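Local coordinates for sortase B (Listeria monocytogenes serovar 1/2a, PDB 5JCV), which anchors surface proteins to the cell wall as a transpeptidase, cleaving their C-terminal sorting signal and passing through a thioester-linked covalent intermediate, at residues F54-N59 with I69-N74; D65-I70 with D158-L163. All blocks are in the same frame, centred on the assembly; numbering follows the deposited sequence.

Overall arrangement
Interaction 1 comes first along the chain: strand 53-55 runs into the turn at D56-N59, a short loop follows, and the chain returns antiparallel as strand 67-72, closing a local hairpin. Interaction 2 begins within that same connection, since D65-I70 runs into the returning strand, and it closes a far longer loop of 87 residues that holds helices 90-95 and 132-145 and strands 98-102 and 107-118 before strand 160-165 arrives parallel. The loops follow one another, neither nested nor crossed, while the two contacts share I69 and I70. Strand 67-72 is thus flanked by 53-55 and 160-165 in the mixed sheet of the sortase domain, with the two contact centres about 10 Å apart.

Interaction 1 of 2, residues F54-N59 with I69-N74; sequences FKDYRN and IIYGHN
D56 and Y71 join the two segments side chain to side chain: the phenol OH of Y71 donates to D56 OD2 at 2.7 Å, nearly in line with the C-O bond. The carboxylate is held from its own loop too. R58 grips D56 side-on in a salt bridge, R58 NE to D56 OD1 at 2.9 Å and NH2 to D56 OD2 from above the carboxylate plane, while OD1 turns its anti lone pair to the backbone N of R58, an Asx turn. With each oxygen taking two donors, the group's rotation is fixed.

N59 OD1 accepts from I69 N at 2.9 Å. Between backbones, F54 and Y71 form a hydrogen-bonded pair, Y71 N to F54 O being 2.8 Å, and D56 N donates to I69 O.

Among apolar contacts, F54 CG lies between its backbone N and carbonyl carbon (chi1 67°), which turns one ring face to Y71 CB, 3.8 Å from the centroid; the rings are oblique, planes 38° apart. On the opposite sheet face, I70 CD1 packs against K55 CG at 3.7 Å.

Strands 53-55 and 67-72 form an antiparallel beta hairpin of the sortase fold, with a type I turn at D56-N59 leading into its connection.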
ATOM      1  N   PHE A  54       4.606 -13.653  -5.374  1.00 47.92           N
ATOM      2  CA  PHE A  54       3.558 -12.822  -5.939  1.00 47.21           C
ATOM      3  C   PHE A  54       2.152 -13.308  -5.668  1.00 46.54           C
ATOM      4  O   PHE A  54       1.900 -14.495  -5.551  1.00 48.06           O
ATOM      5  CB  PHE A  54       3.755 -12.629  -7.480  1.00 49.24           C
ATOM      6  CG  PHE A  54       3.582 -13.889  -8.304  1.00 48.47           C
ATOM      7  CD1 PHE A  54       2.356 -14.218  -8.848  1.00 50.66           C
ATOM      8  CD2 PHE A  54       4.651 -14.753  -8.517  1.00 46.97           C
ATOM      9  CE1 PHE A  54       2.198 -15.367  -9.624  1.00 48.63           C
ATOM     10  CE2 PHE A  54       4.505 -15.898  -9.275  1.00 50.16           C
ATOM     11  CZ  PHE A  54       3.275 -16.204  -9.850  1.00 48.77           C
ATOM     12  N   LYS A  55       1.238 -12.353  -5.629  1.00 46.76           N
ATOM     13  CA  LYS A  55      -0.131 -12.603  -5.322  1.00 48.08           C
ATOM     14  C   LYS A  55      -0.847 -12.871  -6.621  1.00 48.52           C
ATOM     15  O   LYS A  55      -0.587 -12.203  -7.647  1.00 47.56           O
ATOM     16  CB  LYS A  55      -0.741 -11.389  -4.596  1.00 50.52           C
ATOM     17  CG  LYS A  55      -2.169 -11.634  -4.091  1.00 55.41           C
ATOM     18  CD  LYS A  55      -2.927 -10.365  -3.708  1.00 58.73           C
ATOM     19  CE  LYS A  55      -2.621  -9.880  -2.314  1.00 65.97           C
ATOM     20  NZ  LYS A  55      -3.421  -8.672  -1.843  1.00 71.55           N
ATOM     21  N   ASP A  56      -1.752 -13.841  -6.569  1.00 47.70           N
ATOM     22  CA  ASP A  56      -2.546 -14.240  -7.711  1.00 49.00           C
ATOM     23  C   ASP A  56      -3.262 -13.027  -8.253  1.00 51.80           C
ATOM     24  O   ASP A  56      -3.870 -12.300  -7.498  1.00 55.32           O
ATOM     25  CB  ASP A  56      -3.597 -15.281  -7.294  1.00 49.41           C
ATOM     26  CG  ASP A  56      -4.258 -15.954  -8.477  1.00 53.73           C
ATOM     27  OD1 ASP A  56      -5.031 -15.317  -9.217  1.00 56.17           O
ATOM     28  OD2 ASP A  56      -4.003 -17.157  -8.679  1.00 58.13           O
ATOM     29  N   TYR A  57      -3.232 -12.842  -9.563  1.00 55.23           N
ATOM     30  CA  TYR A  57      -3.828 -11.666 -10.199  1.00 55.24           C
ATOM     31  C   TYR A  57      -5.328 -11.540  -9.981  1.00 57.69           C
ATOM     32  O   TYR A  57      -5.886 -10.440 -10.110  1.00 60.14           O
ATOM     33  CB  TYR A  57      -3.574 -11.688 -11.698  1.00 58.66           C
ATOM     34  CG  TYR A  57      -4.535 -12.590 -12.500  1.00 61.22           C
ATOM     35  CD1 TYR A  57      -5.777 -12.113 -12.995  1.00 63.76           C
ATOM     36  CD2 TYR A  57      -4.172 -13.896 -12.819  1.00 62.01           C
ATOM     37  CE1 TYR A  57      -6.608 -12.950 -13.761  1.00 62.35           C
ATOM     38  CE2 TYR A  57      -4.986 -14.716 -13.571  1.00 60.25           C
ATOM     39  CZ  TYR A  57      -6.199 -14.257 -14.037  1.00 63.81           C
ATOM     40  OH  TYR A  57      -6.965 -15.155 -14.777  1.00 60.87           O
ATOM     41  N   ARG A  58      -5.994 -12.653  -9.696  1.00 57.08           N
ATOM     42  CA  ARG A  58      -7.421 -12.613  -9.374  1.00 58.74           C
ATOM     43  C   ARG A  58      -7.765 -12.038  -7.991  1.00 58.93           C
ATOM     44  O   ARG A  58      -8.930 -11.791  -7.731  1.00 59.05           O
ATOM     45  CB  ARG A  58      -8.014 -14.018  -9.476  1.00 59.52           C
ATOM     46  CG  ARG A  58      -7.991 -14.609 -10.884  1.00 62.97           C
ATOM     47  CD  ARG A  58      -8.373 -16.089 -10.859  1.00 65.52           C
ATOM     48  NE  ARG A  58      -7.364 -16.870 -10.124  1.00 66.26           N
ATOM     49  CZ  ARG A  58      -7.535 -18.093  -9.609  1.00 64.87           C
ATOM     50  NH1 ARG A  58      -8.683 -18.738  -9.711  1.00 61.66           N
ATOM     51  NH2 ARG A  58      -6.530 -18.685  -8.958  1.00 64.68           N
ATOM     52  N   ASN A  59      -6.789 -11.869  -7.097  1.00 55.73           N
ATOM     53  CA  ASN A  59      -7.083 -11.437  -5.720  1.00 59.17           C
ATOM     54  C   ASN A  59      -6.784  -9.976  -5.582  1.00 63.71           C
ATOM     55  O   ASN A  59      -5.606  -9.585  -5.491  1.00 66.38           O
ATOM     56  CB  ASN A  59      -6.260 -12.180  -4.670  1.00 55.53           C
ATOM     57  CG  ASN A  59      -6.460 -13.676  -4.716  1.00 57.25           C
ATOM     58  OD1 ASN A  59      -5.497 -14.411  -4.728  1.00 60.40           O
ATOM     59  ND2 ASN A  59      -7.696 -14.132  -4.711  1.00 60.74           N
ATOM     60  N   ILE A  69      -4.247 -16.188  -2.835  1.00 47.79           N
ATOM     61  CA  ILE A  69      -3.156 -17.120  -3.130  1.00 46.01           C
ATOM     62  C   ILE A  69      -1.869 -16.379  -3.450  1.00 45.08           C
ATOM     63  O   ILE A  69      -1.841 -15.435  -4.265  1.00 44.44           O
ATOM     64  CB  ILE A  69      -3.522 -18.060  -4.296  1.00 47.65           C
ATOM     65  CG1 ILE A  69      -4.809 -18.845  -3.983  1.00 48.06           C
ATOM     66  CG2 ILE A  69      -2.412 -19.067  -4.602  1.00 47.07           C
ATOM     67  CD1 ILE A  69      -5.560 -19.230  -5.232  1.00 49.30           C
ATOM     68  N   ILE A  70      -0.807 -16.832  -2.797  1.00 44.07           N
ATOM     69  CA  ILE A  70       0.518 -16.296  -2.957  1.00 43.97           C
ATOM     70  C   ILE A  70       1.422 -17.439  -3.473  1.00 45.58           C
ATOM     71  O   ILE A  70       1.499 -18.524  -2.873  1.00 45.27           O
ATOM     72  CB  ILE A  70       1.087 -15.791  -1.596  1.00 46.06           C
ATOM     73  CG1 ILE A  70       0.111 -14.878  -0.843  1.00 47.24           C
ATOM     74  CG2 ILE A  70       2.377 -15.023  -1.829  1.00 49.59           C
ATOM     75  CD1 ILE A  70      -0.326 -13.643  -1.641  1.00 48.00           C
ATOM     76  N   TYR A  71       2.156 -17.140  -4.526  1.00 41.20           N
ATOM     77  CA  TYR A  71       2.932 -18.079  -5.252  1.00 41.98           C
ATOM     78  C   TYR A  71       4.414 -17.755  -5.123  1.00 42.77           C
ATOM     79  O   TYR A  71       4.788 -16.595  -4.960  1.00 45.76           O
ATOM     80  CB  TYR A  71       2.572 -17.979  -6.745  1.00 42.62           C
ATOM     81  CG  TYR A  71       1.165 -18.378  -7.109  1.00 42.30           C
ATOM     82  CD1 TYR A  71       0.753 -19.719  -7.075  1.00 45.82           C
ATOM     83  CD2 TYR A  71       0.263 -17.434  -7.526  1.00 46.01           C
ATOM     84  CE1 TYR A  71      -0.539 -20.083  -7.405  1.00 45.56           C
ATOM     85  CE2 TYR A  71      -1.027 -17.780  -7.866  1.00 44.73           C
ATOM     86  CZ  TYR A  71      -1.406 -19.097  -7.819  1.00 45.78           C
ATOM     87  OH  TYR A  71      -2.667 -19.403  -8.159  1.00 48.90           O
ATOM     88  N   GLY A  72       5.267 -18.774  -5.206  1.00 42.68           N
ATOM     89  CA  GLY A  72       6.717 -18.555  -5.311  1.00 44.45           C
ATOM     90  C   GLY A  72       7.380 -19.812  -5.839  1.00 44.27           C
ATOM     91  O   GLY A  72       6.801 -20.866  -5.747  1.00 41.81           O
ATOM     92  N   HIS A  73       8.577 -19.710  -6.411  1.00 45.78           N
ATOM     93  CA  HIS A  73       9.290 -20.906  -6.874  1.00 42.38           C
ATOM     94  C   HIS A  73       9.747 -21.749  -5.722  1.00 44.67           C
ATOM     95  O   HIS A  73      10.089 -21.258  -4.643  1.00 41.45           O
ATOM     96  CB  HIS A  73      10.526 -20.542  -7.682  1.00 44.08           C
ATOM     97  CG  HIS A  73      10.236 -20.154  -9.093  1.00 44.16           C
ATOM     98  ND1 HIS A  73       9.800 -21.061 -10.032  1.00 48.98           N
ATOM     99  CD2 HIS A  73      10.338 -18.964  -9.736  1.00 45.38           C
ATOM    100  CE1 HIS A  73       9.633 -20.443 -11.190  1.00 48.06           C
ATOM    101  NE2 HIS A  73       9.942 -19.169 -11.032  1.00 47.49           N
ATOM    102  N   ASN A  74       9.733 -23.043  -5.962  1.00 45.73           N
ATOM    103  CA  ASN A  74      10.433 -23.981  -5.131  1.00 48.74           C
ATOM    104  C   ASN A  74      11.891 -24.081  -5.527  1.00 47.12           C
ATOM    105  O   ASN A  74      12.286 -25.037  -6.175  1.00 47.07           O
ATOM    106  CB  ASN A  74       9.774 -25.357  -5.213  1.00 49.01           C
ATOM    107  CG  ASN A  74      10.500 -26.375  -4.340  1.00 55.48           C
ATOM    108  OD1 ASN A  74      11.356 -26.020  -3.513  1.00 53.46           O
ATOM    109  ND2 ASN A  74      10.198 -27.642  -4.545  1.00 54.15           N
TER

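Interaction 2 of 2, residues D65-I70 with D158-L163; sequences DKNTII and DRIITL
I160 O is gripped from two directions: the backbone N of T68 donates to it at 3.2 Å, and a water gives it a shorter bond of 2.7 Å. That water also donates to D65 O and is hydrogen-bonded to T68 OG1, so it joins the loop before strand 67-72 to both strands. With chi1 of -57°, T68 places OG1 beside its own backbone N, on the side where the water sits.

The rest of the backbone ladder is regular. K66 O accepts from I160 N and T68 O from T162 N, each at 2.8 Å; T162 O takes I70 N almost straight on, and the ladder continues to S164. I160 and T162 each use both N and O toward the other strand, as a parallel pairing requires.

Where the ladder begins, K66 bends at chi2 and runs across R159 at about a right angle. K66 NZ hydrogen-bonds to G156 O and also, at 3.2 Å, to D158 O, which it meets from above the carbonyl plane. R159 CD comes to 3.3 Å from D65 O.

Side chains then pack on both faces. I70 and L163 lie side by side, I70 CB to L163 CD2 3.8 Å, and I161 CD1 reaches I70 CG1 obliquely. On the other face I69 CG1 runs alongside T162 CB at 3.9 Å. T162 OG1 bonds to Q180 NE2 of the next strand, 176-182, and helix 132-145 lies over this face, its F135 and Y138 touching I160.

Strands 67-72 and 160-165, their short segments 23° from parallel, are a buried parallel pair in the beta-barrel characteristic of sortases.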
ATOM      1  N   ASP A  65     -12.379 -11.376  -0.769  1.00 66.16           N
ATOM      2  CA  ASP A  65     -11.736 -12.601  -1.340  1.00 60.89           C
ATOM      3  C   ASP A  65     -11.712 -13.664  -0.283  1.00 59.67           C
ATOM      4  O   ASP A  65     -11.110 -13.457   0.805  1.00 57.80           O
ATOM      5  CB  ASP A  65     -10.313 -12.318  -1.769  1.00 60.66           C
ATOM      6  CG  ASP A  65     -10.244 -11.466  -2.997  1.00 60.75           C
ATOM      7  OD1 ASP A  65     -11.284 -11.338  -3.642  1.00 62.12           O
ATOM      8  OD2 ASP A  65      -9.177 -10.875  -3.284  1.00 62.59           O
ATOM      9  N   LYS A  66     -12.389 -14.779  -0.555  1.00 56.80           N
ATOM     10  CA  LYS A  66     -12.433 -15.856   0.419  1.00 58.58           C
ATOM     11  C   LYS A  66     -11.061 -16.537   0.472  1.00 59.04           C
ATOM     12  O   LYS A  66     -10.651 -16.963   1.530  1.00 59.25           O
ATOM     13  CB  LYS A  66     -13.571 -16.866   0.143  1.00 59.67           C
ATOM     14  CG  LYS A  66     -15.005 -16.424   0.577  1.00 62.27           C
ATOM     15  CD  LYS A  66     -15.213 -16.351   2.124  1.00 63.83           C
ATOM     16  CE  LYS A  66     -16.699 -16.508   2.520  1.00 65.60           C
ATOM     17  NZ  LYS A  66     -16.948 -16.558   3.991  1.00 67.66           N
ATOM     18  N   ASN A  67     -10.338 -16.576  -0.652  1.00 58.12           N
ATOM     19  CA  ASN A  67      -9.069 -17.320  -0.775  1.00 53.43           C
ATOM     20  C   ASN A  67      -8.065 -16.536  -1.601  1.00 53.23           C
ATOM     21  O   ASN A  67      -8.177 -16.442  -2.814  1.00 57.43           O
ATOM     22  CB  ASN A  67      -9.299 -18.710  -1.379  1.00 52.25           C
ATOM     23  CG  ASN A  67      -7.991 -19.556  -1.541  1.00 54.40           C
ATOM     24  OD1 ASN A  67      -7.892 -20.450  -2.422  1.00 61.01           O
ATOM     25  ND2 ASN A  67      -7.003 -19.282  -0.725  1.00 51.85           N
ATOM     26  N   THR A  68      -7.096 -15.973  -0.909  1.00 51.27           N
ATOM     27  CA  THR A  68      -6.041 -15.195  -1.485  1.00 53.19           C
ATOM     28  C   THR A  68      -4.812 -16.122  -1.628  1.00 52.91           C
ATOM     29  O   THR A  68      -4.367 -16.752  -0.633  1.00 52.74           O
ATOM     30  CB  THR A  68      -5.695 -14.049  -0.507  1.00 58.25           C
ATOM     31  OG1 THR A  68      -6.871 -13.248  -0.230  1.00 59.94           O
ATOM     32  CG2 THR A  68      -4.596 -13.183  -1.041  1.00 59.78           C
ATOM     33  N   ILE A  69      -4.247 -16.188  -2.835  1.00 47.79           N
ATOM     34  CA  ILE A  69      -3.156 -17.120  -3.130  1.00 46.01           C
ATOM     35  C   ILE A  69      -1.869 -16.379  -3.450  1.00 45.08           C
ATOM     36  O   ILE A  69      -1.841 -15.435  -4.265  1.00 44.44           O
ATOM     37  CB  ILE A  69      -3.522 -18.060  -4.296  1.00 47.65           C
ATOM     38  CG1 ILE A  69      -4.809 -18.845  -3.983  1.00 48.06           C
ATOM     39  CG2 ILE A  69      -2.412 -19.067  -4.602  1.00 47.07           C
ATOM     40  CD1 ILE A  69      -5.560 -19.230  -5.232  1.00 49.30           C
ATOM     41  N   ILE A  70      -0.807 -16.832  -2.797  1.00 44.07           N
ATOM     42  CA  ILE A  70       0.518 -16.296  -2.957  1.00 43.97           C
ATOM     43  C   ILE A  70       1.422 -17.439  -3.473  1.00 45.58           C
ATOM     44  O   ILE A  70       1.499 -18.524  -2.873  1.00 45.27           O
ATOM     45  CB  ILE A  70       1.087 -15.791  -1.596  1.00 46.06           C
ATOM     46  CG1 ILE A  70       0.111 -14.878  -0.843  1.00 47.24           C
ATOM     47  CG2 ILE A  70       2.377 -15.023  -1.829  1.00 49.59           C
ATOM     48  CD1 ILE A  70      -0.326 -13.643  -1.641  1.00 48.00           C
ATOM     49  N   ASP A 158     -15.280 -17.790   7.598  1.00 82.38           N
ATOM     50  CA  ASP A 158     -13.902 -17.287   7.639  1.00 76.05           C
ATOM     51  C   ASP A 158     -13.402 -16.964   6.246  1.00 72.15           C
ATOM     52  O   ASP A 158     -14.058 -17.268   5.240  1.00 71.46           O
ATOM     53  CB  ASP A 158     -12.975 -18.315   8.265  1.00 82.13           C
ATOM     54  CG  ASP A 158     -13.390 -18.697   9.661  1.00 81.69           C
ATOM     55  OD1 ASP A 158     -13.700 -17.797  10.438  1.00 82.51           O
ATOM     56  OD2 ASP A 158     -13.419 -19.904   9.967  1.00 83.41           O
ATOM     57  N   ARG A 159     -12.223 -16.360   6.199  1.00 69.57           N
ATOM     58  CA  ARG A 159     -11.470 -16.152   4.964  1.00 67.34           C
ATOM     59  C   ARG A 159     -10.051 -16.664   5.137  1.00 64.65           C
ATOM     60  O   ARG A 159      -9.518 -16.632   6.239  1.00 59.66           O
ATOM     61  CB  ARG A 159     -11.388 -14.678   4.632  1.00 64.16           C
ATOM     62  CG  ARG A 159     -12.663 -14.108   4.077  1.00 66.38           C
ATOM     63  CD  ARG A 159     -12.412 -12.645   3.707  1.00 68.60           C
ATOM     64  NE  ARG A 159     -11.762 -12.005   4.853  1.00 74.98           N
ATOM     65  CZ  ARG A 159     -12.409 -11.504   5.903  1.00 75.47           C
ATOM     66  NH1 ARG A 159     -13.750 -11.492   5.914  1.00 67.19           N
ATOM     67  NH2 ARG A 159     -11.707 -11.000   6.930  1.00 79.52           N
ATOM     68  N   ILE A 160      -9.430 -17.092   4.036  1.00 60.88           N
ATOM     69  CA  ILE A 160      -8.117 -17.758   4.105  1.00 57.76           C
ATOM     70  C   ILE A 160      -7.053 -17.232   3.167  1.00 55.00           C
ATOM     71  O   ILE A 160      -7.303 -16.433   2.269  1.00 55.87           O
ATOM     72  CB  ILE A 160      -8.218 -19.268   3.867  1.00 57.62           C
ATOM     73  CG1 ILE A 160      -8.484 -19.573   2.401  1.00 56.90           C
ATOM     74  CG2 ILE A 160      -9.292 -19.890   4.749  1.00 59.30           C
ATOM     75  CD1 ILE A 160      -8.699 -21.050   2.149  1.00 55.89           C
ATOM     76  N   ILE A 161      -5.835 -17.673   3.429  1.00 53.87           N
ATOM     77  CA  ILE A 161      -4.709 -17.368   2.580  1.00 53.08           C
ATOM     78  C   ILE A 161      -3.989 -18.684   2.286  1.00 52.93           C
ATOM     79  O   ILE A 161      -3.881 -19.546   3.160  1.00 50.50           O
ATOM     80  CB  ILE A 161      -3.811 -16.279   3.172  1.00 56.81           C
ATOM     81  CG1 ILE A 161      -2.461 -16.214   2.456  1.00 57.22           C
ATOM     82  CG2 ILE A 161      -3.606 -16.500   4.635  1.00 64.02           C
ATOM     83  CD1 ILE A 161      -1.743 -14.899   2.608  1.00 60.57           C
ATOM     84  N   THR A 162      -3.570 -18.837   1.019  1.00 50.45           N
ATOM     85  CA  THR A 162      -2.946 -20.052   0.521  1.00 47.10           C
ATOM     86  C   THR A 162      -1.565 -19.671   0.048  1.00 47.31           C
ATOM     87  O   THR A 162      -1.403 -18.740  -0.777  1.00 48.66           O
ATOM     88  CB  THR A 162      -3.728 -20.647  -0.680  1.00 46.76           C
ATOM     89  OG1 THR A 162      -5.084 -20.890  -0.308  1.00 48.86           O
ATOM     90  CG2 THR A 162      -3.137 -21.950  -1.138  1.00 44.06           C
ATOM     91  N   LEU A 163      -0.568 -20.371   0.581  1.00 45.05           N
ATOM     92  CA  LEU A 163       0.759 -20.265   0.063  1.00 44.19           C
ATOM     93  C   LEU A 163       1.030 -21.499  -0.810  1.00 42.26           C
ATOM     94  O   LEU A 163       0.795 -22.624  -0.391  1.00 45.58           O
ATOM     95  CB  LEU A 163       1.738 -20.167   1.217  1.00 41.83           C
ATOM     96  CG  LEU A 163       1.528 -19.054   2.222  1.00 41.71           C
ATOM     97  CD1 LEU A 163       2.669 -19.085   3.186  1.00 42.60           C
ATOM     98  CD2 LEU A 163       1.448 -17.650   1.655  1.00 42.95           C
TER
HETATM   99  O   HOH W   1      -8.639 -14.181   1.516  1.00 53.41           O